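Mutual gliding-motility protein MglA (Myxococcus xanthus DK 1622, PDB 6H35) acts as an intracellular switch of the small GTPase superfamily that coordinates adventurous and social gliding and controls the direction and speed of movement. Local coordinates at residues Thr49-Thr54 with Pro80-Tyr85; Thr27-Ile32 with Phe74-Val79. All coordinates share one frame; numbering follows the deposited sequence.

Contact 1. Residues Thr49-Thr54 with Pro80-Tyr85; sequences TETDRT and PGQVFY. With GDP (guanosine-5'-diphosphate), chain C.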
loop_
_atom_site.group_PDB
_atom_site.type_symbol
_atom_site.label_atom_id
_atom_site.label_comp_id
_atom_site.label_asym_id
_atom_site.label_seq_id
_atom_site.Cartn_x
_atom_site.Cartn_y
_atom_site.Cartn_z
ATOM N N THR A 49 -5.206 18.928 4.580
ATOM C CA THR A 49 -5.863 20.170 4.198
ATOM C C THR A 49 -7.255 20.190 4.811
ATOM O O THR A 49 -7.558 19.378 5.688
ATOM C CB THR A 49 -5.948 20.318 2.677
ATOM O OG1 THR A 49 -6.864 19.351 2.150
ATOM C CG2 THR A 49 -4.584 20.117 2.040
ATOM N N GLU A 50 -8.109 21.107 4.363
ATOM C CA GLU A 50 -9.475 21.135 4.869
ATOM C C GLU A 50 -10.293 19.939 4.398
ATOM O O GLU A 50 -11.300 19.608 5.034
ATOM C CB GLU A 50 -10.165 22.430 4.447
ATOM C CG GLU A 50 -9.672 23.654 5.192
ATOM C CD GLU A 50 -9.995 24.947 4.473
ATOM O OE1 GLU A 50 -10.679 24.895 3.426
ATOM O OE2 GLU A 50 -9.562 26.014 4.959
ATOM N N THR A 51 -9.885 19.275 3.312
ATOM C CA THR A 51 -10.683 18.205 2.723
ATOM C C THR A 51 -9.957 16.879 2.543
ATOM O O THR A 51 -10.622 15.884 2.236
ATOM C CB THR A 51 -11.230 18.629 1.348
ATOM O OG1 THR A 51 -10.140 18.895 0.456
ATOM C CG2 THR A 51 -12.088 19.878 1.471
ATOM N N ASP A 52 -8.637 16.819 2.703
ATOM C CA ASP A 52 -7.904 15.599 2.390
ATOM C C ASP A 52 -6.631 15.536 3.223
ATOM O O ASP A 52 -6.286 16.473 3.947
ATOM C CB ASP A 52 -7.585 15.517 0.890
ATOM C CG ASP A 52 -7.661 14.099 0.349
ATOM O OD1 ASP A 52 -7.432 13.145 1.120
ATOM O OD2 ASP A 52 -7.951 13.937 -0.856
ATOM N N ARG A 53 -5.928 14.412 3.107
ATOM C CA ARG A 53 -4.689 14.214 3.845
ATOM C C ARG A 53 -3.862 13.132 3.166
ATOM O O ARG A 53 -4.366 12.347 2.358
ATOM C CB ARG A 53 -4.958 13.846 5.309
ATOM C CG ARG A 53 -5.482 12.440 5.495
ATOM C CD ARG A 53 -6.050 12.222 6.888
ATOM N NE ARG A 53 -6.745 10.940 6.979
ATOM C CZ ARG A 53 -7.314 10.473 8.085
ATOM N NH1 ARG A 53 -7.273 11.181 9.207
ATOM N NH2 ARG A 53 -7.922 9.295 8.072
ATOM N N THR A 54 -2.575 13.121 3.499
ATOM C CA THR A 54 -1.646 12.073 3.104
ATOM C C THR A 54 -0.805 11.706 4.316
ATOM O O THR A 54 -0.403 12.581 5.089
ATOM C CB THR A 54 -0.747 12.521 1.939
ATOM O OG1 THR A 54 -1.565 12.865 0.815
ATOM C CG2 THR A 54 0.210 11.412 1.530
ATOM N N PRO A 80 -4.151 10.620 -1.269
ATOM C CA PRO A 80 -5.367 11.395 -0.995
ATOM C C PRO A 80 -6.576 10.790 -1.693
ATOM O O PRO A 80 -6.457 10.080 -2.695
ATOM C CB PRO A 80 -5.034 12.790 -1.541
ATOM C CG PRO A 80 -3.945 12.563 -2.532
ATOM C CD PRO A 80 -3.157 11.388 -2.034
ATOM N N GLY A 81 -7.757 11.079 -1.143
ATOM C CA GLY A 81 -8.971 10.421 -1.588
ATOM C C GLY A 81 -9.965 11.277 -2.348
ATOM O O GLY A 81 -10.891 10.741 -2.963
ATOM N N GLN A 82 -9.799 12.598 -2.319
ATOM C CA GLN A 82 -10.730 13.475 -3.015
ATOM C C GLN A 82 -10.462 13.459 -4.516
ATOM O O GLN A 82 -9.323 13.307 -4.963
ATOM C CB GLN A 82 -10.634 14.904 -2.476
ATOM C CG GLN A 82 -10.951 15.036 -0.991
ATOM C CD GLN A 82 -12.437 14.926 -0.689
ATOM O OE1 GLN A 82 -13.252 14.689 -1.581
ATOM N NE2 GLN A 82 -12.796 15.096 0.579
ATOM N N VAL A 83 -11.532 13.633 -5.298
ATOM C CA VAL A 83 -11.427 13.524 -6.750
ATOM C C VAL A 83 -10.453 14.536 -7.344
ATOM O O VAL A 83 -9.907 14.299 -8.426
ATOM C CB VAL A 83 -12.819 13.676 -7.407
ATOM C CG1 VAL A 83 -13.783 12.610 -6.904
ATOM C CG2 VAL A 83 -13.379 15.065 -7.164
ATOM N N PHE A 84 -10.208 15.658 -6.666
ATOM C CA PHE A 84 -9.447 16.755 -7.250
ATOM C C PHE A 84 -7.971 16.742 -6.859
ATOM O O PHE A 84 -7.289 17.759 -7.025
ATOM C CB PHE A 84 -10.079 18.098 -6.877
ATOM C CG PHE A 84 -10.443 18.217 -5.427
ATOM C CD1 PHE A 84 -9.483 18.542 -4.482
ATOM C CD2 PHE A 84 -11.748 18.015 -5.010
ATOM C CE1 PHE A 84 -9.815 18.652 -3.146
ATOM C CE2 PHE A 84 -12.088 18.127 -3.677
ATOM C CZ PHE A 84 -11.116 18.446 -2.744
ATOM N N TYR A 85 -7.454 15.614 -6.358
ATOM C CA TYR A 85 -6.040 15.495 -6.013
ATOM C C TYR A 85 -5.350 14.402 -6.823
ATOM O O TYR A 85 -4.346 13.830 -6.385
ATOM C CB TYR A 85 -5.863 15.249 -4.515
ATOM C CG TYR A 85 -5.860 16.526 -3.705
ATOM C CD1 TYR A 85 -4.993 17.565 -4.016
ATOM C CD2 TYR A 85 -6.733 16.699 -2.640
ATOM C CE1 TYR A 85 -4.992 18.734 -3.288
ATOM C CE2 TYR A 85 -6.738 17.866 -1.905
ATOM C CZ TYR A 85 -5.868 18.881 -2.234
ATOM O OH TYR A 85 -5.871 20.046 -1.502
HETATM P PB GDP C . -8.734 6.309 4.493
HETATM O O1B GDP C . -8.560 5.236 3.440
HETATM O O2B GDP C . -9.321 7.508 3.793
HETATM O O3B GDP C . -7.409 6.652 5.122
HETATM O O3A GDP C . -9.750 5.781 5.623
HETATM P PA GDP C . -9.418 5.691 7.198
HETATM O O1A GDP C . -8.209 4.848 7.519
HETATM O O2A GDP C . -9.306 7.064 7.803
HETATM O "O5'" GDP C . -10.747 4.977 7.740
HETATM C "C5'" GDP C . -11.984 5.668 7.608
HETATM C "C4'" GDP C . -12.910 5.193 8.710
HETATM O "O4'" GDP C . -13.160 3.799 8.551
HETATM C "C3'" GDP C . -12.243 5.369 10.056
HETATM O "O3'" GDP C . -13.213 5.953 10.919
HETATM C "C2'" GDP C . -11.903 3.971 10.530
HETATM O "O2'" GDP C . -12.083 3.837 11.941
HETATM C "C1'" GDP C . -12.890 3.106 9.770
HETATM N N9 GDP C . -12.332 1.774 9.455
HETATM C C8 GDP C . -11.184 1.519 8.799
HETATM N N7 GDP C . -10.988 0.180 8.668
HETATM C C5 GDP C . -12.044 -0.440 9.235
HETATM C C6 GDP C . -12.479 -1.840 9.448
HETATM O O6 GDP C . -11.784 -2.797 9.047
HETATM N N1 GDP C . -13.633 -2.053 10.087
HETATM C C2 GDP C . -14.404 -1.043 10.534
HETATM N N2 GDP C . -15.565 -1.344 11.168
HETATM N N3 GDP C . -14.069 0.264 10.377
HETATM C C4 GDP C . -12.922 0.617 9.752
#
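The Asp52 carboxylate meets the backbone amides of Gly81 and Gln82. Gly81 N donates to Asp52 OD1 at 3.1 Å, reaching the syn lone pair with an N-H...O angle of 167°. Gln82 N, equally straight, donates to Asp52 OD2 at 2.7 Å, also on the syn side but 34° out of the carboxylate plane; a weak bond from Gly81 N to OD2 adds to these. The Gln82 side chain, folded back by its chi2 of -75°, sends NE2 to Thr51 O at 2.8 Å with the oxygen close to the amide plane. Asp52 OD2 also lies 3.2 Å from Pro80 CB, and Tyr85 CE2 comes against Asp52 CB. Thr51 OG1 sits in the plane of the Phe84 ring at its edge, 3.4 Å from CZ. Pro80, Gly81 and Gln82 belong to the predicted GTP-binding stretch that follows strand 71-77, a position corresponding to the start of switch II in small GTPases; here the nucleotide is GDP. Were the carboxylate replaced by the methyl of an alanine, the amides of Gly81, Gln82 and Arg53 would probably lose their carboxylate acceptor and the turn at Gly81-Gln82 would be less firmly held. Behind the carboxylate, Arg53 N donates to Asp52 OD1 from the anti side, so that oxygen accepts two bonds. Farther back, Thr49 OG1 accepts from Thr51 N in an ST turn and from Asp52 N, shaping the bend that presents Asp52. On the nucleotide side, the extended Arg53 chain places NH2 2.6 Å from GDP O2A.

Contact 2. Residues Thr27-Ile32 with Phe74-Val79; sequences TNLQYI and FHLYTV. With GDP (guanosine-5'-diphosphate), chain C.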
loop_
_atom_site.group_PDB
_atom_site.type_symbol
_atom_site.label_atom_id
_atom_site.label_comp_id
_atom_site.label_asym_id
_atom_site.label_seq_id
_atom_site.Cartn_x
_atom_site.Cartn_y
_atom_site.Cartn_z
ATOM N N THR A 27 -5.669 3.916 8.552
ATOM C CA THR A 27 -5.710 2.952 9.646
ATOM C C THR A 27 -4.612 1.906 9.502
ATOM O O THR A 27 -3.955 1.548 10.487
ATOM C CB THR A 27 -7.087 2.294 9.698
ATOM O OG1 THR A 27 -8.088 3.313 9.774
ATOM C CG2 THR A 27 -7.205 1.397 10.914
ATOM N N ASN A 28 -4.401 1.405 8.283
ATOM C CA ASN A 28 -3.309 0.467 8.036
ATOM C C ASN A 28 -1.967 1.070 8.438
ATOM O O ASN A 28 -1.183 0.446 9.169
ATOM C CB ASN A 28 -3.291 0.065 6.558
ATOM C CG ASN A 28 -4.191 -1.121 6.257
ATOM O OD1 ASN A 28 -3.731 -2.261 6.166
ATOM N ND2 ASN A 28 -5.481 -0.857 6.094
ATOM N N LEU A 29 -1.680 2.288 7.969
ATOM C CA LEU A 29 -0.374 2.865 8.276
ATOM C C LEU A 29 -0.246 3.195 9.761
ATOM O O LEU A 29 0.832 3.033 10.343
ATOM C CB LEU A 29 -0.109 4.097 7.412
ATOM C CG LEU A 29 0.826 3.817 6.226
ATOM C CD1 LEU A 29 0.123 2.992 5.161
ATOM C CD2 LEU A 29 1.384 5.102 5.621
ATOM N N GLN A 30 -1.341 3.616 10.400
ATOM C CA GLN A 30 -1.315 3.896 11.832
ATOM C C GLN A 30 -1.008 2.639 12.635
ATOM O O GLN A 30 -0.162 2.653 13.539
ATOM C CB GLN A 30 -2.651 4.494 12.275
ATOM C CG GLN A 30 -2.721 6.013 12.208
ATOM C CD GLN A 30 -4.099 6.547 12.561
ATOM O OE1 GLN A 30 -4.242 7.693 12.985
ATOM N NE2 GLN A 30 -5.121 5.716 12.388
ATOM N N TYR A 31 -1.694 1.537 12.324
ATOM C CA TYR A 31 -1.434 0.298 13.048
ATOM C C TYR A 31 -0.009 -0.186 12.815
ATOM O O TYR A 31 0.666 -0.612 13.760
ATOM C CB TYR A 31 -2.438 -0.785 12.654
ATOM C CG TYR A 31 -2.308 -2.032 13.504
ATOM C CD1 TYR A 31 -1.432 -3.052 13.148
ATOM C CD2 TYR A 31 -3.051 -2.185 14.667
ATOM C CE1 TYR A 31 -1.301 -4.184 13.923
ATOM C CE2 TYR A 31 -2.927 -3.315 15.449
ATOM C CZ TYR A 31 -2.050 -4.311 15.072
ATOM O OH TYR A 31 -1.922 -5.442 15.845
ATOM N N ILE A 32 0.469 -0.136 11.567
ATOM C CA ILE A 32 1.844 -0.553 11.304
ATOM C C ILE A 32 2.820 0.290 12.108
ATOM O O ILE A 32 3.757 -0.235 12.722
ATOM C CB ILE A 32 2.161 -0.479 9.801
ATOM C CG1 ILE A 32 1.336 -1.497 9.028
ATOM C CG2 ILE A 32 3.653 -0.714 9.563
ATOM C CD1 ILE A 32 1.200 -1.165 7.568
ATOM N N PHE A 74 12.042 0.887 4.118
ATOM C CA PHE A 74 10.726 0.923 3.502
ATOM C C PHE A 74 10.043 2.240 3.836
ATOM O O PHE A 74 9.994 2.639 5.003
ATOM C CB PHE A 74 9.869 -0.257 3.966
ATOM C CG PHE A 74 10.240 -1.560 3.323
ATOM C CD1 PHE A 74 9.815 -1.858 2.041
ATOM C CD2 PHE A 74 11.024 -2.483 3.997
ATOM C CE1 PHE A 74 10.158 -3.059 1.442
ATOM C CE2 PHE A 74 11.372 -3.686 3.403
ATOM C CZ PHE A 74 10.935 -3.972 2.121
ATOM N N HIS A 75 9.526 2.910 2.809
ATOM C CA HIS A 75 8.759 4.139 2.953
ATOM C C HIS A 75 7.310 3.846 2.578
ATOM O O HIS A 75 7.027 3.490 1.429
ATOM C CB HIS A 75 9.320 5.253 2.065
ATOM C CG HIS A 75 10.791 5.494 2.227
ATOM N ND1 HIS A 75 11.302 6.703 2.645
ATOM C CD2 HIS A 75 11.860 4.693 2.000
ATOM C CE1 HIS A 75 12.622 6.633 2.684
ATOM N NE2 HIS A 75 12.985 5.424 2.297
ATOM N N LEU A 76 6.401 3.991 3.541
ATOM C CA LEU A 76 4.980 3.744 3.340
ATOM C C LEU A 76 4.258 5.073 3.165
ATOM O O LEU A 76 4.471 6.010 3.949
ATOM C CB LEU A 76 4.374 2.966 4.516
ATOM C CG LEU A 76 4.969 1.598 4.897
ATOM C CD1 LEU A 76 4.117 0.876 5.935
ATOM C CD2 LEU A 76 5.158 0.723 3.680
ATOM N N TYR A 77 3.403 5.137 2.143
ATOM C CA TYR A 77 2.638 6.321 1.775
ATOM C C TYR A 77 1.176 5.942 1.603
ATOM O O TYR A 77 0.869 4.937 0.955
ATOM C CB TYR A 77 3.152 6.925 0.461
ATOM C CG TYR A 77 4.403 7.749 0.594
ATOM C CD1 TYR A 77 5.650 7.145 0.632
ATOM C CD2 TYR A 77 4.342 9.136 0.671
ATOM C CE1 TYR A 77 6.806 7.899 0.758
ATOM C CE2 TYR A 77 5.492 9.896 0.798
ATOM C CZ TYR A 77 6.720 9.270 0.837
ATOM O OH TYR A 77 7.872 10.011 0.960
ATOM N N THR A 78 0.275 6.736 2.172
ATOM C CA THR A 78 -1.106 6.680 1.727
ATOM C C THR A 78 -1.276 7.657 0.569
ATOM O O THR A 78 -0.335 8.328 0.140
ATOM C CB THR A 78 -2.093 7.007 2.848
ATOM O OG1 THR A 78 -2.039 8.407 3.146
ATOM C CG2 THR A 78 -1.779 6.204 4.094
ATOM N N VAL A 79 -2.501 7.750 0.070
ATOM C CA VAL A 79 -2.795 8.560 -1.105
ATOM C C VAL A 79 -4.025 9.396 -0.762
ATOM O O VAL A 79 -4.865 8.951 0.032
ATOM C CB VAL A 79 -2.989 7.658 -2.338
ATOM C CG1 VAL A 79 -4.423 7.657 -2.815
ATOM C CG2 VAL A 79 -2.036 8.044 -3.445
HETATM P PB GDP C . -8.734 6.309 4.493
HETATM O O1B GDP C . -8.560 5.236 3.440
HETATM O O2B GDP C . -9.321 7.508 3.793
HETATM O O3B GDP C . -7.409 6.652 5.122
HETATM O O3A GDP C . -9.750 5.781 5.623
HETATM P PA GDP C . -9.418 5.691 7.198
HETATM O O1A GDP C . -8.209 4.848 7.519
HETATM O O2A GDP C . -9.306 7.064 7.803
HETATM O "O5'" GDP C . -10.747 4.977 7.740
HETATM C "C5'" GDP C . -11.984 5.668 7.608
HETATM C "C4'" GDP C . -12.910 5.193 8.710
HETATM O "O4'" GDP C . -13.160 3.799 8.551
HETATM C "C3'" GDP C . -12.243 5.369 10.056
HETATM O "O3'" GDP C . -13.213 5.953 10.919
HETATM C "C2'" GDP C . -11.903 3.971 10.530
HETATM O "O2'" GDP C . -12.083 3.837 11.941
HETATM C "C1'" GDP C . -12.890 3.106 9.770
HETATM N N9 GDP C . -12.332 1.774 9.455
HETATM C C8 GDP C . -11.184 1.519 8.799
HETATM N N7 GDP C . -10.988 0.180 8.668
HETATM C C5 GDP C . -12.044 -0.440 9.235
HETATM C C6 GDP C . -12.479 -1.840 9.448
HETATM O O6 GDP C . -11.784 -2.797 9.047
HETATM N N1 GDP C . -13.633 -2.053 10.087
HETATM C C2 GDP C . -14.404 -1.043 10.534
HETATM N N2 GDP C . -15.565 -1.344 11.168
HETATM N N3 GDP C . -14.069 0.264 10.377
HETATM C C4 GDP C . -12.922 0.617 9.752
#
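Helix 25-35, which starts at the end of the phosphate-binding P-loop, packs here on strand 71-77 of the central sheet, as in the P-loop GTPase fold. The short axes of 27-32 and 74-77 approach to 9.6 Å at 143°, so helix and strand run roughly antiparallel, and Leu29 faces Leu76 at the nearest backbone approach. Leu29 carries most of the contact through one methyl: CD2 lies 3.8 Å from Leu76 CB and 3.7 Å from Thr78 CG2, while also coming up against the Leu76 carbonyl oxygen. Its other methyl, CD1, adds a contact to Thr78 CG2, so the Thr78 methyl meets both ends of the leucine fork. One turn on, Ile32 meets the far end of Leu76, with CD1 of Ile32 3.9 Å from CD1 of Leu76 and Ile32 CG2 almost as near; these two side chains cross at about a right angle. With Thr78 OG1 set between its backbone N and carbonyl carbon (chi1 72°), CG2 lies anti to the carbonyl carbon and faces Leu29, whereas the hydroxyl is hydrogen-bonded to Leu55 N. The side-chain contacts between the two segments are thus between carbon atoms. At the nucleotide end of the helix segment, Thr27 grips GDP O1A twice, from its backbone N at 2.9 Å and from OG1 at 2.7 Å. Around this core, Tyr17 of strand 10-18 touches Leu29 and Ile32, Leu55 and Phe57 of strand 53-59 touch Leu29 and Ile32 respectively, and Val176 and Leu180 of helix 176-191 lie against Ile32.

The centres of contacts 1 and 2 lie about 16 Å apart, contact 1 at the surface and contact 2 in the interior. Along the chain their segments alternate, 27-32, 49-54, 74-79, 80-85, and the last two are continuous, so segment 74-79 leads directly into the loop held in contact 1. Strands 53-59 and 71-77 are antiparallel neighbours in the same sheet, and the contacts meet where Thr54 CG2 comes 3.4 Å from Thr78 O. Both also reach the alpha-phosphate of GDP, through different oxygens. This geometry links the segment carrying Arg53, and through it the 80-85 loop, to the sheet, consistent with coupling between nucleotide and switch regions in small GTPases.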